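Local coordinates for protein amine Dehydrogenase (Pseudomonas putida, PDB 1JMX) that probably transfers electrons through its two covalently bound haem c groups, as the alpha subunit of a quinohemoprotein amine dehydrogenase, at residues V212-A217 with G240-G245; M200-D205 with Y236-N241; N382-P387 with G446-N451; E366-V371 with A468-G473. All blocks are in the same frame, centred on the assembly; numbering follows the deposited sequence.

Contact 1: residues V212-A217 with G240-G245; sequences VEVKGA and GNVKVG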
loop_
_atom_site.group_PDB
_atom_site.type_symbol
_atom_site.label_atom_id
_atom_site.label_comp_id
_atom_site.label_asym_id
_atom_site.label_seq_id
_atom_site.Cartn_x
_atom_site.Cartn_y
_atom_site.Cartn_z
ATOM N N VAL A 212 17.940 -29.160 9.573
ATOM C CA VAL A 212 19.002 -28.209 9.244
ATOM C C VAL A 212 19.774 -27.770 10.478
ATOM O O VAL A 212 19.201 -27.519 11.536
ATOM C CB VAL A 212 18.429 -26.936 8.531
ATOM C CG1 VAL A 212 19.558 -26.060 8.011
ATOM C CG2 VAL A 212 17.502 -27.323 7.382
ATOM N N GLU A 213 21.086 -27.655 10.317
ATOM C CA GLU A 213 21.955 -27.238 11.407
ATOM C C GLU A 213 22.915 -26.180 10.889
ATOM O O GLU A 213 23.661 -26.413 9.945
ATOM C CB GLU A 213 22.743 -28.436 11.938
ATOM C CG GLU A 213 23.532 -28.160 13.201
ATOM C CD GLU A 213 22.927 -28.832 14.430
ATOM O OE1 GLU A 213 22.750 -28.141 15.472
ATOM O OE2 GLU A 213 22.639 -30.054 14.359
ATOM N N VAL A 214 22.863 -25.005 11.494
ATOM C CA VAL A 214 23.723 -23.904 11.105
ATOM C C VAL A 214 24.787 -23.724 12.179
ATOM O O VAL A 214 24.473 -23.640 13.370
ATOM C CB VAL A 214 22.910 -22.601 10.962
ATOM C CG1 VAL A 214 23.754 -21.514 10.356
ATOM C CG2 VAL A 214 21.681 -22.849 10.112
ATOM N N LYS A 215 26.048 -23.724 11.760
ATOM C CA LYS A 215 27.160 -23.533 12.680
ATOM C C LYS A 215 28.127 -22.484 12.143
ATOM O O LYS A 215 28.825 -22.724 11.167
ATOM C CB LYS A 215 27.896 -24.854 12.928
ATOM C CG LYS A 215 27.635 -25.451 14.305
ATOM C CD LYS A 215 26.157 -25.771 14.488
ATOM C CE LYS A 215 25.667 -25.443 15.897
ATOM N NZ LYS A 215 24.164 -25.434 15.981
ATOM N N GLY A 216 28.170 -21.322 12.784
ATOM C CA GLY A 216 29.068 -20.279 12.331
ATOM C C GLY A 216 29.122 -19.089 13.263
ATOM O O GLY A 216 28.830 -19.199 14.453
ATOM N N ALA A 217 29.510 -17.944 12.719
ATOM C CA ALA A 217 29.601 -16.723 13.504
ATOM C C ALA A 217 29.748 -15.539 12.580
ATOM O O ALA A 217 30.002 -15.697 11.386
ATOM C CB ALA A 217 30.799 -16.789 14.447
ATOM N N GLY A 240 13.054 -22.522 4.495
ATOM C CA GLY A 240 13.415 -23.060 5.785
ATOM C C GLY A 240 13.205 -22.129 6.950
ATOM O O GLY A 240 12.932 -20.944 6.783
ATOM N N ASN A 241 13.273 -22.702 8.146
ATOM C CA ASN A 241 13.126 -21.938 9.366
ATOM C C ASN A 241 14.184 -22.447 10.323
ATOM O O ASN A 241 14.209 -23.630 10.671
ATOM C CB ASN A 241 11.736 -22.110 9.977
ATOM C CG ASN A 241 11.505 -21.161 11.134
ATOM O OD1 ASN A 241 11.824 -21.466 12.295
ATOM N ND2 ASN A 241 10.997 -19.979 10.819
ATOM N N VAL A 242 15.069 -21.548 10.728
ATOM C CA VAL A 242 16.151 -21.897 11.624
ATOM C C VAL A 242 16.202 -20.968 12.818
ATOM O O VAL A 242 16.392 -19.758 12.680
ATOM C CB VAL A 242 17.507 -21.861 10.892
ATOM C CG1 VAL A 242 18.629 -22.199 11.849
ATOM C CG2 VAL A 242 17.495 -22.843 9.723
ATOM N N LYS A 243 16.016 -21.560 13.991
ATOM C CA LYS A 243 16.046 -20.845 15.251
ATOM C C LYS A 243 17.506 -20.579 15.635
ATOM O O LYS A 243 18.201 -21.480 16.134
ATOM C CB LYS A 243 15.366 -21.701 16.323
ATOM C CG LYS A 243 15.302 -21.075 17.700
ATOM C CD LYS A 243 14.198 -20.051 17.780
ATOM C CE LYS A 243 14.151 -19.390 19.148
ATOM N NZ LYS A 243 13.211 -18.220 19.138
ATOM N N VAL A 244 17.988 -19.371 15.326
ATOM C CA VAL A 244 19.359 -18.966 15.650
ATOM C C VAL A 244 19.303 -18.033 16.855
ATOM O O VAL A 244 18.934 -16.856 16.742
ATOM C CB VAL A 244 20.054 -18.245 14.469
ATOM C CG1 VAL A 244 21.482 -17.855 14.862
ATOM C CG2 VAL A 244 20.075 -19.137 13.239
ATOM N N GLY A 245 19.664 -18.576 18.013
ATOM C CA GLY A 245 19.622 -17.802 19.239
ATOM C C GLY A 245 18.189 -17.673 19.726
ATOM O O GLY A 245 17.504 -18.679 19.955
#
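Val212 and Val242 mark the closest backbone approach between two strands of an eight-stranded, up-and-down antiparallel barrel, their CA atoms 7.3 Å apart. The strands, 209-218 and 237-244, are not sheet neighbours: strand 223-233 runs between them, so both point in the same general direction and no backbone hydrogen bond joins them. Val212 and Val214 pair instead with Gly228 and Gly226 of that intervening strand. What connects 212-217 to 240-245 is therefore side-chain packing alone, made by three buried valines. Val242 is the shared partner, and its two methyls divide the work. A chi1 of 179° sends Val242 CG1 away from the backbone N and onto Val214 CG2 at 3.6 Å, the tighter of the two touches, and the side chains slant across one another. CG2, anti to the carbonyl carbon, is turned to the other valine and lies 4.2 Å from Val212 CG1; here the two side chains cross nearly at right angles. The strand between contributes to the same apolar layer, since Ala230 touches Val212 and Phe224 packs on both Val214 and Val244. Gln251 of strand 247-256 also touches Val242. Alternation along strand 209-218 turns Glu213 the other way, onto the outer surface. There it forms a salt bridge with Lys215, whose NZ sits 3.1 Å from Glu213 OE1, on the anti side of that oxygen and 15° out of the carboxylate plane.

Contact 2: residues M200-D205 with Y236-N241; sequences MSVTPD and YEWRGN
The interior of the eight-stranded antiparallel barrel is bridged here by Trp238, whose indole spans from strand 237-244 to Met200 and Val202 of strand 194-204. Two strands separate these segments in the sheet order, and the nearest CA atoms, those of Val202 and Gly240, are 11.0 Å apart, a span crossed here by the indole. Trp238 and Val202 come from opposite directions. Trp238 is extended, its CG opposite the backbone N (chi1 173°), and its outermost carbon, CH2, meets the valine: Val202 CG1 stands at the ring edge, near its plane, 3.8 Å from CH2, while CG2 of the same valine is 4.1 Å from that carbon. Met200 arrives obliquely, its CE 4.4 Å from Trp238 CZ2. The ring's polar atom, NE1, donates a hydrogen bond to Gln251 OE1, and the ring of Phe253 lies almost parallel to the indole. At the other side of the strand, just past a classic beta bulge at Tyr236 and Glu237 opposite Tyr233, Arg239 turns NH1 and NH2 end-on to one oxygen, Glu237 OE1, at 2.9 and 3.0 Å. Glu237 OE1 lies in the guanidinium plane, while both nitrogens reach it from one face of the carboxylate, NH2 from well above its plane (74°). Arg79 pairs with Glu237 OE2, and Glu35 with Arg239 NH2. Inside, contact is thus apolar with its one indole N-H satisfied; outside, alternating charges tie the barrel to the haem-binding region and would favour an ionised Glu237.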
loop_
_atom_site.group_PDB
_atom_site.type_symbol
_atom_site.label_atom_id
_atom_site.label_comp_id
_atom_site.label_asym_id
_atom_site.label_seq_id
_atom_site.Cartn_x
_atom_site.Cartn_y
_atom_site.Cartn_z
ATOM N N MET A 200 26.425 -25.253 7.100
ATOM C CA MET A 200 25.057 -25.663 7.273
ATOM C C MET A 200 24.971 -27.130 6.902
ATOM O O MET A 200 25.334 -27.537 5.801
ATOM C CB MET A 200 24.132 -24.832 6.390
ATOM C CG MET A 200 22.660 -25.094 6.650
ATOM S SD MET A 200 21.583 -24.003 5.700
ATOM C CE MET A 200 21.730 -24.684 4.054
ATOM N N SER A 201 24.573 -27.925 7.879
ATOM C CA SER A 201 24.424 -29.349 7.703
ATOM C C SER A 201 22.960 -29.652 7.381
ATOM O O SER A 201 22.055 -29.318 8.146
ATOM C CB SER A 201 24.856 -30.063 8.986
ATOM O OG SER A 201 24.816 -31.477 8.843
ATOM N N VAL A 202 22.740 -30.243 6.216
ATOM C CA VAL A 202 21.403 -30.605 5.767
ATOM C C VAL A 202 21.314 -32.120 5.797
ATOM O O VAL A 202 22.153 -32.801 5.218
ATOM C CB VAL A 202 21.145 -30.124 4.319
ATOM C CG1 VAL A 202 19.724 -30.448 3.903
ATOM C CG2 VAL A 202 21.408 -28.636 4.199
ATOM N N THR A 203 20.335 -32.644 6.523
ATOM C CA THR A 203 20.138 -34.090 6.607
ATOM C C THR A 203 18.689 -34.356 6.227
ATOM O O THR A 203 17.814 -33.548 6.509
ATOM C CB THR A 203 20.422 -34.658 8.039
ATOM O OG1 THR A 203 19.432 -34.186 8.955
ATOM C CG2 THR A 203 21.801 -34.231 8.542
ATOM N N PRO A 204 18.413 -35.505 5.597
ATOM C CA PRO A 204 17.045 -35.841 5.186
ATOM C C PRO A 204 16.046 -36.081 6.316
ATOM O O PRO A 204 16.404 -36.270 7.485
ATOM C CB PRO A 204 17.247 -37.106 4.352
ATOM C CG PRO A 204 18.379 -37.785 5.073
ATOM C CD PRO A 204 19.336 -36.617 5.303
ATOM N N ASP A 205 14.780 -36.038 5.933
ATOM C CA ASP A 205 13.656 -36.260 6.829
ATOM C C ASP A 205 12.540 -36.773 5.906
ATOM O O ASP A 205 12.806 -37.177 4.765
ATOM C CB ASP A 205 13.254 -34.942 7.507
ATOM C CG ASP A 205 12.524 -35.152 8.825
ATOM O OD1 ASP A 205 11.970 -34.167 9.357
ATOM O OD2 ASP A 205 12.506 -36.294 9.344
ATOM N N TYR A 236 13.838 -26.843 -6.459
ATOM C CA TYR A 236 14.844 -25.806 -6.224
ATOM C C TYR A 236 14.437 -24.746 -5.208
ATOM O O TYR A 236 15.302 -24.147 -4.576
ATOM C CB TYR A 236 15.274 -25.138 -7.539
ATOM C CG TYR A 236 14.298 -24.123 -8.106
ATOM C CD1 TYR A 236 14.568 -22.755 -8.041
ATOM C CD2 TYR A 236 13.113 -24.531 -8.717
ATOM C CE1 TYR A 236 13.687 -21.821 -8.571
ATOM C CE2 TYR A 236 12.224 -23.608 -9.250
ATOM C CZ TYR A 236 12.517 -22.257 -9.178
ATOM O OH TYR A 236 11.657 -21.348 -9.738
ATOM N N GLU A 237 13.132 -24.524 -5.039
ATOM C CA GLU A 237 12.633 -23.523 -4.093
ATOM C C GLU A 237 12.712 -23.959 -2.636
ATOM O O GLU A 237 11.789 -24.559 -2.084
ATOM C CB GLU A 237 11.211 -23.086 -4.450
ATOM C CG GLU A 237 11.111 -22.228 -5.710
ATOM C CD GLU A 237 11.643 -20.802 -5.536
ATOM O OE1 GLU A 237 12.268 -20.480 -4.501
ATOM O OE2 GLU A 237 11.430 -19.986 -6.454
ATOM N N TRP A 238 13.828 -23.600 -2.015
ATOM C CA TRP A 238 14.120 -23.926 -0.632
ATOM C C TRP A 238 13.492 -22.945 0.353
ATOM O O TRP A 238 13.732 -21.741 0.286
ATOM C CB TRP A 238 15.637 -23.957 -0.451
ATOM C CG TRP A 238 16.116 -24.123 0.954
ATOM C CD1 TRP A 238 16.236 -23.146 1.903
ATOM C CD2 TRP A 238 16.613 -25.326 1.549
ATOM N NE1 TRP A 238 16.785 -23.665 3.049
ATOM C CE2 TRP A 238 17.029 -25.000 2.862
ATOM C CE3 TRP A 238 16.753 -26.647 1.101
ATOM C CZ2 TRP A 238 17.579 -25.953 3.732
ATOM C CZ3 TRP A 238 17.297 -27.590 1.963
ATOM C CH2 TRP A 238 17.703 -27.238 3.265
ATOM N N ARG A 239 12.696 -23.478 1.275
ATOM C CA ARG A 239 12.046 -22.675 2.300
ATOM C C ARG A 239 12.382 -23.282 3.646
ATOM O O ARG A 239 12.027 -24.418 3.923
ATOM C CB ARG A 239 10.528 -22.654 2.101
ATOM C CG ARG A 239 10.092 -21.957 0.841
ATOM C CD ARG A 239 10.479 -20.490 0.856
ATOM N NE ARG A 239 10.077 -19.836 -0.382
ATOM C CZ ARG A 239 10.721 -19.972 -1.533
ATOM N NH1 ARG A 239 11.806 -20.726 -1.607
ATOM N NH2 ARG A 239 10.254 -19.394 -2.623
ATOM N N GLY A 240 13.054 -22.522 4.495
ATOM C CA GLY A 240 13.415 -23.060 5.785
ATOM C C GLY A 240 13.205 -22.129 6.950
ATOM O O GLY A 240 12.932 -20.944 6.783
ATOM N N ASN A 241 13.273 -22.702 8.146
ATOM C CA ASN A 241 13.126 -21.938 9.366
ATOM C C ASN A 241 14.184 -22.447 10.323
ATOM O O ASN A 241 14.209 -23.630 10.671
ATOM C CB ASN A 241 11.736 -22.110 9.977
ATOM C CG ASN A 241 11.505 -21.161 11.134
ATOM O OD1 ASN A 241 11.824 -21.466 12.295
ATOM N ND2 ASN A 241 10.997 -19.979 10.819
#

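Contact 3: residues N382-P387 with G446-N451; sequences NGASVP and GGAGPN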
loop_
_atom_site.group_PDB
_atom_site.type_symbol
_atom_site.label_atom_id
_atom_site.label_comp_id
_atom_site.label_asym_id
_atom_site.label_seq_id
_atom_site.Cartn_x
_atom_site.Cartn_y
_atom_site.Cartn_z
ATOM N N ASN A 382 4.008 -0.203 20.478
ATOM C CA ASN A 382 3.345 0.784 21.334
ATOM C C ASN A 382 1.897 0.334 21.577
ATOM O O ASN A 382 1.014 1.141 21.860
ATOM C CB ASN A 382 3.409 2.192 20.706
ATOM C CG ASN A 382 2.929 3.299 21.653
ATOM O OD1 ASN A 382 2.431 4.330 21.206
ATOM N ND2 ASN A 382 3.087 3.092 22.959
ATOM N N GLY A 383 1.679 -0.976 21.476
ATOM C CA GLY A 383 0.356 -1.539 21.673
ATOM C C GLY A 383 -0.274 -2.035 20.387
ATOM O O GLY A 383 -1.269 -2.764 20.422
ATOM N N ALA A 384 0.324 -1.664 19.256
ATOM C CA ALA A 384 -0.175 -2.056 17.944
ATOM C C ALA A 384 0.083 -3.510 17.571
ATOM O O ALA A 384 0.975 -4.168 18.106
ATOM C CB ALA A 384 0.375 -1.132 16.869
ATOM N N SER A 385 -0.691 -3.974 16.603
ATOM C CA SER A 385 -0.633 -5.335 16.093
ATOM C C SER A 385 0.532 -5.533 15.113
ATOM O O SER A 385 0.765 -6.639 14.622
ATOM C CB SER A 385 -1.967 -5.638 15.395
ATOM O OG SER A 385 -2.057 -6.984 14.971
ATOM N N VAL A 386 1.279 -4.463 14.864
ATOM C CA VAL A 386 2.402 -4.483 13.928
ATOM C C VAL A 386 3.744 -4.086 14.570
ATOM O O VAL A 386 3.776 -3.311 15.516
ATOM C CB VAL A 386 2.109 -3.527 12.756
ATOM C CG1 VAL A 386 1.041 -4.114 11.851
ATOM C CG2 VAL A 386 1.629 -2.199 13.301
ATOM N N PRO A 387 4.868 -4.637 14.069
ATOM C CA PRO A 387 6.192 -4.313 14.616
ATOM C C PRO A 387 6.835 -3.096 13.931
ATOM O O PRO A 387 6.423 -2.688 12.842
ATOM C CB PRO A 387 6.986 -5.578 14.316
ATOM C CG PRO A 387 6.485 -5.925 12.947
ATOM C CD PRO A 387 4.970 -5.735 13.088
ATOM N N GLY A 446 9.960 5.562 15.987
ATOM C CA GLY A 446 9.141 5.746 17.174
ATOM C C GLY A 446 7.946 4.808 17.243
ATOM O O GLY A 446 7.691 4.027 16.319
ATOM N N GLY A 447 7.223 4.881 18.358
ATOM C CA GLY A 447 6.041 4.062 18.556
ATOM C C GLY A 447 4.866 4.524 17.706
ATOM O O GLY A 447 4.767 5.694 17.341
ATOM N N ALA A 448 3.977 3.588 17.391
ATOM C CA ALA A 448 2.799 3.862 16.579
ATOM C C ALA A 448 1.739 4.679 17.327
ATOM O O ALA A 448 1.859 4.929 18.527
ATOM C CB ALA A 448 2.202 2.554 16.086
ATOM N N GLY A 449 0.699 5.078 16.599
ATOM C CA GLY A 449 -0.384 5.857 17.166
ATOM C C GLY A 449 -0.187 7.355 17.056
ATOM O O GLY A 449 0.874 7.819 16.642
ATOM N N PRO A 450 -1.230 8.146 17.349
ATOM C CA PRO A 450 -1.098 9.604 17.269
ATOM C C PRO A 450 -0.213 10.033 18.437
ATOM O O PRO A 450 -0.231 9.406 19.496
ATOM C CB PRO A 450 -2.533 10.097 17.475
ATOM C CG PRO A 450 -3.397 8.904 17.128
ATOM C CD PRO A 450 -2.609 7.751 17.686
ATOM N N ASN A 451 0.576 11.083 18.243
ATOM C CA ASN A 451 1.446 11.552 19.313
ATOM C C ASN A 451 1.031 12.946 19.768
ATOM O O ASN A 451 1.313 13.932 19.092
ATOM C CB ASN A 451 2.906 11.551 18.855
ATOM C CG ASN A 451 3.881 11.852 19.981
ATOM O OD1 ASN A 451 5.091 11.897 19.762
ATOM N ND2 ASN A 451 3.368 12.046 21.190
#
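Gly447 is met by Asn382, whose CB lies 3.9 Å from the glycine CA; with no side chain on Gly447, the two backbones can come within 5.1 Å, measured between the CA atoms of Asn382 and Gly447. The carbonyl of Gly447 is turned elsewhere and accepts a hydrogen bond from Asn460 ND2. Ala448 follows and takes most of the contact. Its N is 3.6 Å from Asn382 CB, and its O is 3.7 Å from Asn382 CG; the first torsion, with CG anti to the backbone N (chi1 -171°), brings the group up to the Ala448 carbonyl oxygen. Further along the first loop, Ala384 CB stands 4.2 Å from Ala448 CB; Gln486 packs on Ala448. Both segments are loops of one E-set, immunoglobulin-like domain: 382-387 links strands 367-378 and 391-400, whereas the loop holding 446-451 follows strand 442-445. Ala448 is also bound through its backbone to Gly380, earlier in the same loop as Asn382. Gly449 then turns the chain with a positive phi of 91°. Pro450 beyond it packs against an acidic side chain of another protein chain, and the Asn382 carbonyl oxygen accepts a hydrogen bond from a basic side chain of another protein chain.

Contact 4: residues E366-V371 with A468-G473; sequences EEVKVV and ATLADG. With NI (nickel (II) ion), chain D.
Beside the apolar meeting of Val368 with Leu470 and Val370 with Ala468, the flat group that matters is the carboxylate of Glu367, turned away to the other side of the strand. Its two oxygens have different partners. OE1 binds the nickel ion at 1.9 Å, whereas OE2 of Glu367 stays 3.4 Å from the metal, so binding is through one oxygen; two waters, at 2.1 and 2.2 Å from nickel, are further ligands. OE2 offers its anti lone pair to Lys369 NZ at 2.8 Å, a salt bridge within the strand, and Lys369 also makes a cation-pi contact with Trp398. A bend in the glutamate chain (chi2 80°) curls the carboxylate back alongside the strand, toward Lys369. On the inner side, Val368 CG2, the methyl anti to the carbonyl carbon, touches Leu470 CD2 at 3.8 Å as the two side chains pass at a slant. Val370 uses the equivalent methyl, CG2, against Ala468 CB at 4.0 Å. The pairs Val368-Leu470 and Val370-Ala468 run antiparallel, yet no hydrogen bond joins these backbones: Glu367, Lys369 and Val371 bond to strand 391-400, and Ala468 to Gly477 of strand 476-484. Trp416 of strand 406-420 packs on both Val370 and Ala468, while Ala395 of strand 391-400 touches Ala468 and Leu470, so the contact is packed against strands 391-400 and 406-420 of the same sheet.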
loop_
_atom_site.group_PDB
_atom_site.type_symbol
_atom_site.label_atom_id
_atom_site.label_comp_id
_atom_site.label_asym_id
_atom_site.label_seq_id
_atom_site.Cartn_x
_atom_site.Cartn_y
_atom_site.Cartn_z
ATOM N N GLU A 366 37.812 8.191 -1.346
ATOM C CA GLU A 366 37.439 9.374 -2.108
ATOM C C GLU A 366 35.952 9.740 -2.027
ATOM O O GLU A 366 35.590 10.889 -1.768
ATOM C CB GLU A 366 37.807 9.092 -3.558
ATOM C CG GLU A 366 37.981 10.276 -4.446
ATOM C CD GLU A 366 38.523 9.853 -5.799
ATOM O OE1 GLU A 366 37.822 9.088 -6.513
ATOM O OE2 GLU A 366 39.665 10.258 -6.130
ATOM N N GLU A 367 35.100 8.744 -2.233
ATOM C CA GLU A 367 33.657 8.938 -2.249
ATOM C C GLU A 367 32.939 7.917 -1.358
ATOM O O GLU A 367 33.378 6.771 -1.233
ATOM C CB GLU A 367 33.200 8.832 -3.712
ATOM C CG GLU A 367 31.824 8.251 -3.955
ATOM C CD GLU A 367 30.707 9.243 -3.740
ATOM O OE1 GLU A 367 30.952 10.328 -3.182
ATOM O OE2 GLU A 367 29.568 8.934 -4.137
ATOM N N VAL A 368 31.848 8.339 -0.724
ATOM C CA VAL A 368 31.082 7.451 0.148
ATOM C C VAL A 368 29.611 7.413 -0.241
ATOM O O VAL A 368 28.999 8.457 -0.470
ATOM C CB VAL A 368 31.178 7.880 1.621
ATOM C CG1 VAL A 368 30.414 6.911 2.503
ATOM C CG2 VAL A 368 32.621 7.946 2.047
ATOM N N LYS A 369 29.053 6.206 -0.314
ATOM C CA LYS A 369 27.648 6.011 -0.661
ATOM C C LYS A 369 26.908 5.270 0.445
ATOM O O LYS A 369 27.370 4.244 0.930
ATOM C CB LYS A 369 27.512 5.215 -1.963
ATOM C CG LYS A 369 28.148 5.871 -3.164
ATOM C CD LYS A 369 27.989 5.017 -4.402
ATOM C CE LYS A 369 28.834 5.544 -5.534
ATOM N NZ LYS A 369 28.550 6.980 -5.798
ATOM N N VAL A 370 25.764 5.807 0.855
ATOM C CA VAL A 370 24.951 5.162 1.876
ATOM C C VAL A 370 24.082 4.111 1.189
ATOM O O VAL A 370 23.423 4.390 0.188
ATOM C CB VAL A 370 24.058 6.172 2.636
ATOM C CG1 VAL A 370 23.098 5.440 3.566
ATOM C CG2 VAL A 370 24.922 7.127 3.431
ATOM N N VAL A 371 24.108 2.904 1.734
ATOM C CA VAL A 371 23.355 1.780 1.210
ATOM C C VAL A 371 22.396 1.254 2.284
ATOM O O VAL A 371 22.824 0.921 3.387
ATOM C CB VAL A 371 24.317 0.656 0.783
ATOM C CG1 VAL A 371 23.558 -0.600 0.437
ATOM C CG2 VAL A 371 25.156 1.117 -0.396
ATOM N N ALA A 468 26.369 9.340 7.010
ATOM C CA ALA A 468 27.416 8.425 7.452
ATOM C C ALA A 468 28.739 9.169 7.301
ATOM O O ALA A 468 28.963 9.850 6.301
ATOM C CB ALA A 468 27.439 7.175 6.591
ATOM N N THR A 469 29.587 9.093 8.318
ATOM C CA THR A 469 30.883 9.753 8.253
ATOM C C THR A 469 31.934 8.700 8.555
ATOM O O THR A 469 31.955 8.119 9.637
ATOM C CB THR A 469 30.985 10.946 9.227
ATOM O OG1 THR A 469 30.803 10.490 10.567
ATOM C CG2 THR A 469 29.926 11.984 8.923
ATOM N N LEU A 470 32.756 8.410 7.554
ATOM C CA LEU A 470 33.796 7.408 7.672
ATOM C C LEU A 470 34.768 7.605 8.829
ATOM O O LEU A 470 35.229 8.713 9.099
ATOM C CB LEU A 470 34.556 7.305 6.357
ATOM C CG LEU A 470 34.415 5.968 5.644
ATOM C CD1 LEU A 470 32.953 5.554 5.594
ATOM C CD2 LEU A 470 35.019 6.073 4.251
ATOM N N ALA A 471 35.009 6.518 9.556
ATOM C CA ALA A 471 35.942 6.529 10.674
ATOM C C ALA A 471 37.329 6.727 10.065
ATOM O O ALA A 471 38.188 7.390 10.637
ATOM C CB ALA A 471 35.883 5.206 11.413
ATOM N N ASP A 472 37.508 6.187 8.864
ATOM C CA ASP A 472 38.767 6.276 8.134
ATOM C C ASP A 472 38.826 7.544 7.277
ATOM O O ASP A 472 38.502 7.509 6.087
ATOM C CB ASP A 472 38.934 5.016 7.252
ATOM C CG ASP A 472 40.213 5.029 6.408
ATOM O OD1 ASP A 472 41.244 5.569 6.878
ATOM O OD2 ASP A 472 40.182 4.477 5.279
ATOM N N GLY A 473 39.214 8.665 7.886
ATOM C CA GLY A 473 39.329 9.903 7.127
ATOM C C GLY A 473 38.199 10.911 7.211
ATOM O O GLY A 473 38.324 12.028 6.698
HETATM NI NI NI D . 29.985 11.854 -2.501
HETATM O O HOH W 1 28.804 13.377 -1.695
HETATM O O HOH W 2 31.685 12.528 -1.258
#

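Overall arrangement
Contacts 1 and 2 belong to one eight-stranded barrel, in domain II: their centres are 11 Å apart, both use strand 237-244, and they touch directly, with Val212 CG1 packing on Met200 CG and Val212 CG2 on Trp238 CZ2, so they form one continuous interior. Contacts 3 and 4 come later in the chain, in domain IV, with contact 3 nested inside the loop that contact 4 closes. Their centres lie 33 Å apart: contact 4 packs strands beside the nickel, contact 3 joins loops facing another protein chain. Contacts 2 and 4, centres 38 Å apart, lie on opposite sides of the chain's centre. The subunit thus builds separate beta domains alongside its haem-binding region.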